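Local coordinates for protein acetylglutamate kinase (Streptococcus mutans, PDB 3L86) that probably catalyses the ATP-dependent phosphorylation of N-acetyl-L-glutamate, the second step in making N-acetylornithine for arginine, and binds that substrate together with ADP, at residues Q58-Q63 / A126-Q131; K81-N86 / M104-H109; G155-I160 / L189-D194; L209-N214 / V264-N269. All blocks are in the same frame, centred on the assembly; numbering follows the deposited sequence.

Interaction 1: Q58-Q63 / A126-Q131; sequences QIKNWQ and AGVSCQ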
loop_
_atom_site.group_PDB
_atom_site.type_symbol
_atom_site.label_atom_id
_atom_site.label_comp_id
_atom_site.label_asym_id
_atom_site.label_seq_id
_atom_site.Cartn_x
_atom_site.Cartn_y
_atom_site.Cartn_z
ATOM N N GLN A 58 -14.242 -12.933 0.101
ATOM C CA GLN A 58 -14.687 -11.634 -0.415
ATOM C C GLN A 58 -13.911 -11.269 -1.673
ATOM O O GLN A 58 -14.490 -10.841 -2.672
ATOM C CB GLN A 58 -14.621 -10.509 0.679
ATOM C CG GLN A 58 -15.133 -9.113 0.192
ATOM C CD GLN A 58 -16.610 -9.157 -0.283
ATOM O OE1 GLN A 58 -16.914 -9.283 -1.473
ATOM N NE2 GLN A 58 -17.503 -9.126 0.655
ATOM N N ILE A 59 -12.589 -11.432 -1.643
ATOM C CA ILE A 59 -11.804 -11.250 -2.879
ATOM C C ILE A 59 -12.301 -12.165 -4.038
ATOM O O ILE A 59 -12.549 -11.669 -5.159
ATOM C CB ILE A 59 -10.267 -11.460 -2.621
ATOM C CG1 ILE A 59 -9.696 -10.483 -1.557
ATOM C CG2 ILE A 59 -9.458 -11.306 -3.887
ATOM C CD1 ILE A 59 -9.763 -8.949 -1.939
ATOM N N LYS A 60 -12.372 -13.486 -3.820
ATOM C CA LYS A 60 -12.802 -14.421 -4.892
ATOM C C LYS A 60 -14.193 -14.017 -5.439
ATOM O O LYS A 60 -14.413 -14.039 -6.644
ATOM C CB LYS A 60 -12.914 -15.878 -4.383
ATOM C CG LYS A 60 -13.020 -16.840 -5.629
ATOM C CD LYS A 60 -13.087 -18.300 -5.324
ATOM C CE LYS A 60 -13.208 -19.056 -6.690
ATOM N NZ LYS A 60 -14.692 -19.296 -6.961
ATOM N N ASN A 61 -15.134 -13.694 -4.550
ATOM C CA ASN A 61 -16.533 -13.316 -4.960
ATOM C C ASN A 61 -16.559 -12.017 -5.750
ATOM O O ASN A 61 -17.260 -11.913 -6.769
ATOM C CB ASN A 61 -17.502 -13.241 -3.746
ATOM C CG ASN A 61 -17.654 -14.562 -3.066
ATOM O OD1 ASN A 61 -17.391 -15.572 -3.683
ATOM N ND2 ASN A 61 -18.141 -14.582 -1.800
ATOM N N TRP A 62 -15.790 -11.014 -5.315
ATOM C CA TRP A 62 -15.647 -9.820 -6.183
ATOM C C TRP A 62 -15.093 -10.178 -7.574
ATOM O O TRP A 62 -15.541 -9.632 -8.616
ATOM C CB TRP A 62 -14.771 -8.696 -5.546
ATOM C CG TRP A 62 -15.472 -7.769 -4.506
ATOM C CD1 TRP A 62 -16.821 -7.437 -4.434
ATOM C CD2 TRP A 62 -14.825 -7.071 -3.431
ATOM N NE1 TRP A 62 -17.038 -6.559 -3.349
ATOM C CE2 TRP A 62 -15.827 -6.329 -2.730
ATOM C CE3 TRP A 62 -13.475 -6.979 -3.004
ATOM C CZ2 TRP A 62 -15.528 -5.549 -1.613
ATOM C CZ3 TRP A 62 -13.184 -6.198 -1.885
ATOM C CH2 TRP A 62 -14.188 -5.462 -1.232
ATOM N N GLN A 63 -14.056 -11.014 -7.619
ATOM C CA GLN A 63 -13.426 -11.359 -8.897
ATOM C C GLN A 63 -14.445 -12.139 -9.761
ATOM O O GLN A 63 -14.653 -11.837 -10.939
ATOM C CB GLN A 63 -12.178 -12.227 -8.657
ATOM C CG GLN A 63 -11.467 -12.701 -9.988
ATOM C CD GLN A 63 -10.149 -13.433 -9.721
ATOM O OE1 GLN A 63 -10.117 -14.520 -9.123
ATOM N NE2 GLN A 63 -9.058 -12.828 -10.151
ATOM N N ALA A 126 -6.729 -20.307 -2.429
ATOM C CA ALA A 126 -8.152 -20.098 -2.242
ATOM C C ALA A 126 -8.933 -20.024 -3.556
ATOM O O ALA A 126 -10.115 -19.717 -3.523
ATOM C CB ALA A 126 -8.423 -18.853 -1.356
ATOM N N GLY A 127 -8.296 -20.278 -4.708
ATOM C CA GLY A 127 -8.991 -20.199 -5.995
ATOM C C GLY A 127 -9.004 -18.833 -6.688
ATOM O O GLY A 127 -9.565 -18.695 -7.767
ATOM N N VAL A 128 -8.345 -17.826 -6.106
ATOM C CA VAL A 128 -8.157 -16.516 -6.786
ATOM C C VAL A 128 -7.046 -16.541 -7.856
ATOM O O VAL A 128 -5.936 -17.046 -7.606
ATOM C CB VAL A 128 -7.835 -15.418 -5.756
ATOM C CG1 VAL A 128 -7.619 -14.058 -6.448
ATOM C CG2 VAL A 128 -8.972 -15.334 -4.749
ATOM N N SER A 129 -7.347 -16.019 -9.036
ATOM C CA SER A 129 -6.370 -15.872 -10.087
ATOM C C SER A 129 -5.607 -14.549 -9.952
ATOM O O SER A 129 -6.219 -13.489 -9.963
ATOM C CB SER A 129 -7.051 -16.005 -11.470
ATOM O OG SER A 129 -6.290 -15.290 -12.439
ATOM N N CYS A 130 -4.278 -14.630 -9.790
ATOM C CA CYS A 130 -3.418 -13.480 -9.435
ATOM C C CYS A 130 -1.944 -13.784 -9.800
ATOM O O CYS A 130 -1.598 -14.947 -10.046
ATOM C CB CYS A 130 -3.472 -13.182 -7.905
ATOM S SG CYS A 130 -2.968 -14.553 -6.792
ATOM N N GLN A 131 -1.086 -12.753 -9.775
ATOM C CA GLN A 131 0.331 -12.904 -10.162
ATOM C C GLN A 131 1.186 -11.838 -9.477
ATOM O O GLN A 131 0.884 -10.691 -9.590
ATOM C CB GLN A 131 0.482 -12.755 -11.714
ATOM C CG GLN A 131 1.942 -12.820 -12.202
ATOM C CD GLN A 131 2.601 -14.139 -11.856
ATOM O OE1 GLN A 131 2.126 -15.201 -12.277
ATOM N NE2 GLN A 131 3.712 -14.094 -11.100
#
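Where Gln63 meets Ser129, a side-chain amide pairs with the N-H and C=O of one residue. Ser129 N donates to Gln63 OE1 at 3.2 Å, and Gln63 NE2 returns a bond to Ser129 O at 2.9 Å. Both lie in the acceptor's carbonyl plane on a lone pair, and two bonds to one residue fix the amide's rotation. Glutamine suits the place because its chain, fully extended with CG anti to the backbone N (chi1 178°), reaches from the helix to the approach to the strand.

Behind this pair lies the close-packed side. Val128 sends CG2 against the helix backbone, 3.9 Å from Lys60 CA, and also meets Ile59 CG2 at 4.1 Å; Ile174 and Leu123 complete this apolar layer. The other flank is looser and nearer solvent. There the aliphatic part of Lys60 passes the turn, with CE 3.8 Å from Gly127 O, while its NZ pairs with Asp64. Gly127, at positive phi, is the C-prime residue of the Schellman motif that ends helix 101-125.

The neutral amide thus matches both peptide groups of Ser129, which also bonds to the backbone of Ile174, and ties helix 53-64 to the residue just before strand 130-132.

Interaction 2: K81-N86 / M104-H109; sequences KLMEEN and MVLVSH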
loop_
_atom_site.group_PDB
_atom_site.type_symbol
_atom_site.label_atom_id
_atom_site.label_comp_id
_atom_site.label_asym_id
_atom_site.label_seq_id
_atom_site.Cartn_x
_atom_site.Cartn_y
_atom_site.Cartn_z
ATOM N N LYS A 81 12.563 -6.906 11.297
ATOM C CA LYS A 81 13.046 -8.205 11.772
ATOM C C LYS A 81 14.358 -8.494 11.091
ATOM O O LYS A 81 15.424 -8.685 11.727
ATOM C CB LYS A 81 12.055 -9.296 11.367
ATOM C CG LYS A 81 11.687 -10.249 12.450
ATOM N N LEU A 82 14.293 -8.559 9.772
ATOM C CA LEU A 82 15.493 -8.767 8.964
ATOM C C LEU A 82 16.659 -7.842 9.270
ATOM O O LEU A 82 17.821 -8.266 9.275
ATOM C CB LEU A 82 15.116 -8.724 7.470
ATOM C CG LEU A 82 16.017 -9.261 6.391
ATOM C CD1 LEU A 82 16.420 -10.748 6.591
ATOM C CD2 LEU A 82 15.272 -8.986 5.032
ATOM N N MET A 83 16.407 -6.577 9.524
ATOM C CA MET A 83 17.525 -5.709 9.864
ATOM C C MET A 83 18.238 -6.144 11.148
ATOM O O MET A 83 19.469 -5.995 11.283
ATOM C CB MET A 83 17.028 -4.293 10.064
ATOM C CG MET A 83 16.252 -3.822 8.905
ATOM S SD MET A 83 17.307 -2.677 8.078
ATOM C CE MET A 83 16.484 -1.066 8.484
ATOM N N GLU A 84 17.445 -6.631 12.097
ATOM C CA GLU A 84 17.971 -7.058 13.402
ATOM C C GLU A 84 18.815 -8.310 13.162
ATOM O O GLU A 84 20.019 -8.293 13.415
ATOM C CB GLU A 84 16.847 -7.325 14.411
ATOM N N GLU A 85 18.192 -9.362 12.636
ATOM C CA GLU A 85 18.846 -10.613 12.239
ATOM C C GLU A 85 20.119 -10.482 11.431
ATOM O O GLU A 85 20.870 -11.406 11.404
ATOM C CB GLU A 85 17.877 -11.538 11.499
ATOM N N ASN A 86 20.295 -9.342 10.783
ATOM C CA ASN A 86 21.451 -8.949 10.000
ATOM C C ASN A 86 22.229 -7.761 10.594
ATOM O O ASN A 86 23.006 -7.114 9.925
ATOM C CB ASN A 86 21.081 -8.640 8.510
ATOM C CG ASN A 86 20.682 -9.880 7.704
ATOM O OD1 ASN A 86 21.456 -10.422 6.964
ATOM N ND2 ASN A 86 19.455 -10.299 7.858
ATOM N N MET A 104 18.890 -1.602 0.615
ATOM C CA MET A 104 17.925 -1.962 -0.423
ATOM C C MET A 104 17.948 -3.463 -0.701
ATOM O O MET A 104 16.942 -4.077 -1.056
ATOM C CB MET A 104 18.201 -1.174 -1.732
ATOM C CG MET A 104 17.698 0.327 -1.738
ATOM S SD MET A 104 15.856 0.433 -1.543
ATOM C CE MET A 104 15.098 -0.644 -2.834
ATOM N N VAL A 105 19.110 -4.086 -0.564
ATOM C CA VAL A 105 19.173 -5.570 -0.690
ATOM C C VAL A 105 18.212 -6.224 0.333
ATOM O O VAL A 105 17.482 -7.174 0.022
ATOM C CB VAL A 105 20.620 -6.120 -0.398
ATOM C CG1 VAL A 105 20.594 -7.670 -0.279
ATOM C CG2 VAL A 105 21.600 -5.711 -1.515
ATOM N N LEU A 106 18.251 -5.739 1.572
ATOM C CA LEU A 106 17.374 -6.231 2.648
ATOM C C LEU A 106 15.891 -5.918 2.381
ATOM O O LEU A 106 15.015 -6.790 2.558
ATOM C CB LEU A 106 17.825 -5.612 4.005
ATOM C CG LEU A 106 19.303 -5.940 4.341
ATOM C CD1 LEU A 106 19.844 -5.156 5.581
ATOM C CD2 LEU A 106 19.322 -7.397 4.623
ATOM N N VAL A 107 15.617 -4.663 1.971
ATOM C CA VAL A 107 14.233 -4.191 1.721
ATOM C C VAL A 107 13.549 -5.051 0.624
ATOM O O VAL A 107 12.415 -5.527 0.804
ATOM C CB VAL A 107 14.172 -2.648 1.408
ATOM C CG1 VAL A 107 12.766 -2.172 0.926
ATOM C CG2 VAL A 107 14.615 -1.758 2.627
ATOM N N SER A 108 14.221 -5.235 -0.515
ATOM C CA SER A 108 13.601 -5.969 -1.625
ATOM C C SER A 108 13.449 -7.444 -1.308
ATOM O O SER A 108 12.405 -8.048 -1.663
ATOM C CB SER A 108 14.358 -5.754 -2.961
ATOM O OG SER A 108 15.656 -6.261 -2.851
ATOM N N HIS A 109 14.423 -8.035 -0.601
ATOM C CA HIS A 109 14.267 -9.438 -0.138
ATOM C C HIS A 109 13.052 -9.623 0.815
ATOM O O HIS A 109 12.249 -10.528 0.642
ATOM C CB HIS A 109 15.531 -9.937 0.598
ATOM C CG HIS A 109 15.346 -11.250 1.289
ATOM N ND1 HIS A 109 14.863 -12.379 0.637
ATOM C CD2 HIS A 109 15.598 -11.629 2.567
ATOM C CE1 HIS A 109 14.793 -13.380 1.507
ATOM N NE2 HIS A 109 15.245 -12.957 2.678
#
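Leu82 and Leu106 form the apolar centre of this helix-helix contact, with Leu82 CG 4.2 Å from Leu106 CD2. The two side chains meet at a slant. Leu82 has CG anti to its backbone N (chi1 -163°), which carries CD2 across to the facing helix, where it rests 3.3 Å from Leu106 O; that is van der Waals contact of a methyl with a carbonyl. Leu106 branches the other way: its CD1 lies 4.3 Å from Met83 SD and its CD2 lies beside Asn86. Leucine fits position 106 because its forked end touches different neighbours with each methyl, whereas one methyl of Leu82 makes both of its outer contacts.

Contacts with polar or aromatic groups frame this pair. Leu82 CD2 approaches CD2 of the His109 ring at 3.6 Å, the two side chains running at about a right angle, while the imidazole is held through ND1 by Asp113. Asn86 and Leu106 slide past each other in opposite directions, with Asn86 CG against Leu106 CD2.

No hydrogen bond crosses the contact; within 81-86, Asn86 ND2 donates to Leu82 O at 3.0 Å, folding the asparagine back over the last turn of its own helix.

The axes of 81-85 and 104-109 come within 10.2 Å, their directions 134° apart; they belong to helices 76-85 and 101-125. Met83 packs on Val88 and lies close to substrate-site Arg97 of strand 96-97.

Interaction 3: G155-I160 / L189-D194; sequences GDVTHI and LNINAD. With NLG (N-acetyl-L-glutamate), chain C.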
loop_
_atom_site.group_PDB
_atom_site.type_symbol
_atom_site.label_atom_id
_atom_site.label_comp_id
_atom_site.label_asym_id
_atom_site.label_seq_id
_atom_site.Cartn_x
_atom_site.Cartn_y
_atom_site.Cartn_z
ATOM N N GLY A 155 12.001 6.681 -2.369
ATOM C CA GLY A 155 11.412 7.307 -3.522
ATOM C C GLY A 155 10.042 7.899 -3.312
ATOM O O GLY A 155 9.341 7.517 -2.364
ATOM N N ASP A 156 9.669 8.823 -4.224
ATOM C CA ASP A 156 8.313 9.392 -4.329
ATOM C C ASP A 156 7.839 8.965 -5.742
ATOM O O ASP A 156 8.580 9.207 -6.676
ATOM C CB ASP A 156 8.503 10.922 -4.354
ATOM C CG ASP A 156 7.227 11.729 -4.072
ATOM O OD1 ASP A 156 6.194 11.213 -3.560
ATOM O OD2 ASP A 156 7.304 12.960 -4.366
ATOM N N VAL A 157 6.650 8.366 -5.897
ATOM C CA VAL A 157 6.153 7.949 -7.221
ATOM C C VAL A 157 6.098 9.088 -8.258
ATOM O O VAL A 157 5.533 10.137 -7.985
ATOM C CB VAL A 157 4.744 7.212 -7.126
ATOM C CG1 VAL A 157 4.296 6.736 -8.540
ATOM C CG2 VAL A 157 4.852 5.966 -6.171
ATOM N N THR A 158 6.695 8.917 -9.439
ATOM C CA THR A 158 6.545 9.975 -10.451
ATOM C C THR A 158 5.551 9.604 -11.564
ATOM O O THR A 158 4.956 10.489 -12.177
ATOM C CB THR A 158 7.926 10.334 -11.144
ATOM O OG1 THR A 158 8.470 9.128 -11.660
ATOM C CG2 THR A 158 8.918 10.977 -10.160
ATOM N N HIS A 159 5.358 8.314 -11.854
ATOM C CA HIS A 159 4.343 7.959 -12.883
ATOM C C HIS A 159 3.993 6.504 -12.743
ATOM O O HIS A 159 4.870 5.673 -12.421
ATOM C CB HIS A 159 4.860 8.253 -14.341
ATOM C CG HIS A 159 3.852 7.994 -15.435
ATOM N ND1 HIS A 159 3.978 6.958 -16.341
ATOM C CD2 HIS A 159 2.716 8.644 -15.775
ATOM C CE1 HIS A 159 2.950 6.973 -17.168
ATOM N NE2 HIS A 159 2.177 7.988 -16.855
ATOM N N ILE A 160 2.709 6.206 -12.973
ATOM C CA ILE A 160 2.233 4.830 -13.124
ATOM C C ILE A 160 1.870 4.510 -14.617
ATOM O O ILE A 160 1.010 5.180 -15.199
ATOM C CB ILE A 160 1.044 4.566 -12.208
ATOM C CG1 ILE A 160 1.416 4.784 -10.707
ATOM C CG2 ILE A 160 0.598 3.110 -12.355
ATOM C CD1 ILE A 160 2.422 3.697 -10.214
ATOM N N LEU A 189 14.230 1.850 -5.834
ATOM C CA LEU A 189 14.000 2.711 -4.650
ATOM C C LEU A 189 12.918 2.151 -3.698
ATOM O O LEU A 189 11.995 1.489 -4.169
ATOM C CB LEU A 189 13.587 4.160 -5.056
ATOM C CG LEU A 189 14.441 4.931 -6.079
ATOM C CD1 LEU A 189 13.916 6.394 -6.286
ATOM C CD2 LEU A 189 15.885 4.955 -5.684
ATOM N N ASN A 190 13.019 2.454 -2.398
ATOM C CA ASN A 190 12.070 2.009 -1.350
ATOM C C ASN A 190 10.920 3.038 -1.300
ATOM O O ASN A 190 11.190 4.235 -1.080
ATOM C CB ASN A 190 12.817 1.871 0.017
ATOM C CG ASN A 190 11.884 1.579 1.202
ATOM O OD1 ASN A 190 10.719 1.233 1.012
ATOM N ND2 ASN A 190 12.414 1.694 2.443
ATOM N N ILE A 191 9.671 2.605 -1.556
ATOM C CA ILE A 191 8.508 3.546 -1.552
ATOM C C ILE A 191 7.577 3.220 -0.381
ATOM O O ILE A 191 7.225 2.070 -0.230
ATOM C CB ILE A 191 7.614 3.416 -2.799
ATOM C CG1 ILE A 191 8.434 3.265 -4.080
ATOM C CG2 ILE A 191 6.540 4.638 -2.854
ATOM C CD1 ILE A 191 9.160 4.479 -4.577
ATOM N N ASN A 192 7.252 4.171 0.499
ATOM C CA ASN A 192 6.239 3.912 1.570
ATOM C C ASN A 192 4.969 3.290 0.896
ATOM O O ASN A 192 4.538 3.810 -0.141
ATOM C CB ASN A 192 5.845 5.233 2.254
ATOM C CG ASN A 192 4.610 5.087 3.135
ATOM O OD1 ASN A 192 3.498 5.462 2.744
ATOM N ND2 ASN A 192 4.791 4.541 4.318
ATOM N N ALA A 193 4.388 2.209 1.444
ATOM C CA ALA A 193 3.303 1.495 0.689
ATOM C C ALA A 193 2.058 2.323 0.497
ATOM O O ALA A 193 1.364 2.146 -0.498
ATOM C CB ALA A 193 2.927 0.091 1.300
ATOM N N ASP A 194 1.742 3.191 1.462
ATOM C CA ASP A 194 0.597 4.123 1.363
ATOM C C ASP A 194 0.730 5.122 0.197
ATOM O O ASP A 194 -0.252 5.433 -0.474
ATOM C CB ASP A 194 0.396 4.902 2.696
ATOM C CG ASP A 194 0.250 3.937 3.930
ATOM O OD1 ASP A 194 -0.594 3.022 3.891
ATOM O OD2 ASP A 194 1.021 4.059 4.907
HETATM C CA NLG C . 8.600 1.752 3.590
HETATM C C NLG C . 9.212 3.034 3.565
HETATM O OXT NLG C . 9.450 3.733 4.556
HETATM O O NLG C . 9.530 3.784 2.718
HETATM C CB NLG C . 8.150 0.555 2.734
HETATM C CG NLG C . 7.288 -0.624 3.347
HETATM C CD NLG C . 5.862 -0.431 4.018
HETATM O OE1 NLG C . 5.298 0.605 3.814
HETATM O OE2 NLG C . 5.312 -1.261 4.762
HETATM C C7 NLG C . 9.475 0.534 5.395
HETATM C C8 NLG C . 9.150 -0.001 6.428
HETATM O O7 NLG C . 10.573 0.572 4.896
HETATM N N2 NLG C . 8.621 1.171 4.691
HETATM O O HOH W 1 8.158 6.790 0.098
#
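The N-acetyl-L-glutamate pocket has one wall in residues 190-193, where strand 188-190 gives way to helix 193-203, and strand 155-160 backs that wall. Gly155 N donates to Asn190 O at 2.9 Å, from above the carbonyl plane. Gly155 has no side chain, and two methyls close on its bare backbone: Leu189 CD1 comes within 3.8 Å of its CA and Ile191 CD1 within 3.8 Å of its C. Farther along, Val157 CG2 meets Ile191 CG2 at 4.0 Å, the two branched side chains crossing at about a right angle. A water bridges the two segments, donating to Gly155 O and accepting from Asn192 N.

On the ligand side, Asn190 ND2 reaches the acetyl oxygen O7 at 3.3 Å in a bond of 167°, and Thr99 also holds this amide. Ala193 N, in the first turn of the helix, donates to OE1 of the ligand's side-chain carboxylate at 3.0 Å. Asn192 is the N-cap, bonded to Tyr195 N. A helix start directed at a substrate carboxylate is typical of an anion-binding site.

Interaction 4: L209-N214 / V264-N269; sequences LILMTN and VLIGDN. With ADP (adenosine-5'-diphosphate), chain B.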
loop_
_atom_site.group_PDB
_atom_site.type_symbol
_atom_site.label_atom_id
_atom_site.label_comp_id
_atom_site.label_asym_id
_atom_site.label_seq_id
_atom_site.Cartn_x
_atom_site.Cartn_y
_atom_site.Cartn_z
ATOM N N LEU A 209 -10.445 2.991 -2.424
ATOM C CA LEU A 209 -9.159 2.454 -1.893
ATOM C C LEU A 209 -9.342 1.952 -0.417
ATOM O O LEU A 209 -9.917 2.667 0.451
ATOM C CB LEU A 209 -8.090 3.568 -1.940
ATOM C CG LEU A 209 -6.763 3.374 -1.152
ATOM C CD1 LEU A 209 -5.952 2.172 -1.755
ATOM C CD2 LEU A 209 -5.879 4.664 -1.202
ATOM N N ILE A 210 -8.878 0.736 -0.133
ATOM C CA ILE A 210 -8.921 0.165 1.220
ATOM C C ILE A 210 -7.478 0.138 1.715
ATOM O O ILE A 210 -6.597 -0.459 1.072
ATOM C CB ILE A 210 -9.594 -1.268 1.195
ATOM C CG1 ILE A 210 -11.025 -1.147 0.635
ATOM C CG2 ILE A 210 -9.608 -1.893 2.581
ATOM C CD1 ILE A 210 -11.794 -2.507 0.346
ATOM N N LEU A 211 -7.203 0.827 2.821
ATOM C CA LEU A 211 -5.900 0.763 3.446
ATOM C C LEU A 211 -5.984 -0.193 4.666
ATOM O O LEU A 211 -6.333 0.217 5.804
ATOM C CB LEU A 211 -5.416 2.201 3.874
ATOM C CG LEU A 211 -5.197 3.206 2.714
ATOM C CD1 LEU A 211 -5.125 4.662 3.189
ATOM C CD2 LEU A 211 -3.960 2.910 1.848
ATOM N N MET A 212 -5.669 -1.467 4.432
ATOM C CA MET A 212 -5.917 -2.492 5.449
ATOM C C MET A 212 -4.663 -2.654 6.320
ATOM O O MET A 212 -3.545 -2.747 5.786
ATOM C CB MET A 212 -6.274 -3.843 4.767
ATOM C CG MET A 212 -7.253 -4.696 5.601
ATOM S SD MET A 212 -7.798 -6.269 4.820
ATOM C CE MET A 212 -6.289 -7.190 5.021
ATOM N N THR A 213 -4.860 -2.651 7.643
ATOM C CA THR A 213 -3.771 -2.492 8.568
ATOM C C THR A 213 -4.091 -3.317 9.840
ATOM O O THR A 213 -4.972 -4.233 9.802
ATOM C CB THR A 213 -3.523 -0.970 8.900
ATOM O OG1 THR A 213 -2.468 -0.834 9.870
ATOM C CG2 THR A 213 -4.789 -0.242 9.405
ATOM N N ASN A 214 -3.391 -3.044 10.946
ATOM C CA ASN A 214 -3.566 -3.885 12.129
ATOM C C ASN A 214 -4.166 -3.115 13.343
ATOM O O ASN A 214 -3.873 -3.415 14.528
ATOM C CB ASN A 214 -2.259 -4.657 12.458
ATOM C CG ASN A 214 -1.138 -3.758 12.928
ATOM O OD1 ASN A 214 -1.104 -2.566 12.593
ATOM N ND2 ASN A 214 -0.274 -4.282 13.814
ATOM N N VAL A 264 -12.220 6.333 0.778
ATOM C CA VAL A 264 -11.111 5.535 1.329
ATOM C C VAL A 264 -11.527 4.880 2.703
ATOM O O VAL A 264 -12.160 5.535 3.536
ATOM C CB VAL A 264 -9.825 6.416 1.515
ATOM C CG1 VAL A 264 -8.662 5.578 2.124
ATOM C CG2 VAL A 264 -9.376 7.008 0.212
ATOM N N LEU A 265 -11.206 3.601 2.922
ATOM C CA LEU A 265 -11.443 2.928 4.213
ATOM C C LEU A 265 -10.118 2.581 4.902
ATOM O O LEU A 265 -9.223 1.998 4.279
ATOM C CB LEU A 265 -12.255 1.655 3.976
ATOM C CG LEU A 265 -12.563 0.748 5.181
ATOM C CD1 LEU A 265 -13.576 1.517 6.103
ATOM C CD2 LEU A 265 -13.166 -0.568 4.709
ATOM N N ILE A 266 -9.959 3.001 6.158
ATOM C CA ILE A 266 -8.871 2.569 7.042
ATOM C C ILE A 266 -9.442 1.638 8.183
ATOM O O ILE A 266 -10.333 2.054 8.965
ATOM C CB ILE A 266 -8.136 3.813 7.644
ATOM C CG1 ILE A 266 -7.434 4.593 6.514
ATOM C CG2 ILE A 266 -7.095 3.414 8.747
ATOM C CD1 ILE A 266 -6.797 5.929 6.956
ATOM N N GLY A 267 -8.945 0.398 8.262
ATOM C CA GLY A 267 -9.379 -0.604 9.301
ATOM C C GLY A 267 -8.647 -1.962 9.125
ATOM O O GLY A 267 -7.682 -2.085 8.360
ATOM N N ASP A 268 -9.079 -2.978 9.852
ATOM C CA ASP A 268 -8.384 -4.261 9.836
ATOM C C ASP A 268 -9.062 -5.294 8.913
ATOM O O ASP A 268 -8.745 -6.484 8.973
ATOM C CB ASP A 268 -8.184 -4.819 11.268
ATOM C CG ASP A 268 -9.465 -5.433 11.901
ATOM O OD1 ASP A 268 -10.535 -5.371 11.286
ATOM O OD2 ASP A 268 -9.390 -6.010 13.043
ATOM N N ASN A 269 -10.004 -4.844 8.094
ATOM C CA ASN A 269 -10.762 -5.760 7.198
ATOM C C ASN A 269 -11.232 -5.018 5.937
ATOM O O ASN A 269 -11.003 -3.816 5.802
ATOM C CB ASN A 269 -11.968 -6.438 7.906
ATOM C CG ASN A 269 -13.083 -5.441 8.325
ATOM O OD1 ASN A 269 -14.088 -5.242 7.608
ATOM N ND2 ASN A 269 -12.920 -4.841 9.526
HETATM P PB ADP B . 0.964 -0.790 8.308
HETATM O O1B ADP B . 1.286 0.311 7.339
HETATM O O2B ADP B . -0.446 -1.382 8.175
HETATM O O3B ADP B . 1.994 -1.864 8.264
HETATM P PA ADP B . 1.877 1.079 10.444
HETATM O O1A ADP B . 2.484 0.702 11.789
HETATM O O2A ADP B . 2.800 1.691 9.428
HETATM O O3A ADP B . 1.031 -0.195 9.818
HETATM O "O5'" ADP B . 0.682 2.098 10.824
HETATM C "C5'" ADP B . -0.364 1.646 11.721
HETATM C "C4'" ADP B . -0.020 2.108 13.167
HETATM O "O4'" ADP B . -0.110 3.534 13.367
HETATM C "C3'" ADP B . -0.939 1.525 14.252
HETATM O "O3'" ADP B . -0.502 0.200 14.535
HETATM C "C2'" ADP B . -0.672 2.427 15.451
HETATM O "O2'" ADP B . 0.422 1.851 16.156
HETATM C "C1'" ADP B . -0.120 3.707 14.827
HETATM N N9 ADP B . -0.984 4.874 15.152
HETATM C C8 ADP B . -0.488 6.092 15.516
HETATM N N7 ADP B . -1.514 6.963 15.707
HETATM C C5 ADP B . -2.666 6.281 15.493
HETATM C C6 ADP B . -4.094 6.573 15.565
HETATM N N6 ADP B . -4.532 7.831 15.840
HETATM N N1 ADP B . -4.985 5.593 15.247
HETATM C C2 ADP B . -4.592 4.368 14.935
HETATM N N3 ADP B . -3.307 4.022 14.857
HETATM C C4 ADP B . -2.309 4.913 15.137
HETATM O O HOH W 2 -5.835 -6.950 9.485
#
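Most unusual here is the point where two parallel strands part: at Gly267 and Met212 the regular ladder ends, yet Thr213 N still reaches Gly267 O at 3.0 Å. Gly267 is nearly fully extended, and beyond it a water carries the link on, donating to Thr213 O and to Asp268 O. Asn269 ND2 bonds Asp268 OD1 at 3.0 Å, almost straight (176°) and in the plane of its own amide, while Asp268 OD2 pairs with Lys216 and Asn269 OD1 accepts from Leu271 N.

Before that point the strands pair regularly, the axes of 209-212 and 264-267 lying 4.8 Å apart and inclined by 13°. Leu265 N donates to Leu209 O at 2.9 Å and Leu211 N to Leu265 O at 2.8 Å. Beta-branched and leucine residues cover both faces. On one, Leu211 CD1 meets Val264 CG1 at 3.8 Å and lies alongside Ile266, under helices 193-203 and 246-258; on the other, Ile210 CG2 and Leu265 CD2 are neighbours, and Met212 lays its SD against the backbone of Asn269.

Just past the C-terminal end of strand 208-212, Thr213 offers a hydroxyl to the nucleotide. Its OG1, placed anti to the backbone N (chi1 178°), donates to O2B of ADP at 2.7 Å. A loop just past the C-terminal end of a parallel strand, holding a phosphate, is characteristic of the alpha/beta amino acid kinase fold.

In the fold
Interactions 1, 3 and 4 all reach the mixed central sheet, and along the chain they follow in that order, with interaction 2 nested within the loop closed by interaction 1. Interactions 1 and 4 have centres about 18 Å apart and touch through Trp62 and Ile210. Interactions 2 and 3, about 19 Å apart, join where Met104 and Val107 of helix 101-125 pack on Leu189 and Asn190, behind the N-acetyl-L-glutamate pocket. Interactions 3 and 4 are likewise about 19 Å apart, on opposite sides of the chain's centre; Asp194 of helix 193-203 touches Leu211 of the next strand. This brings the substrate wall and the ADP-binding strand end into one framework.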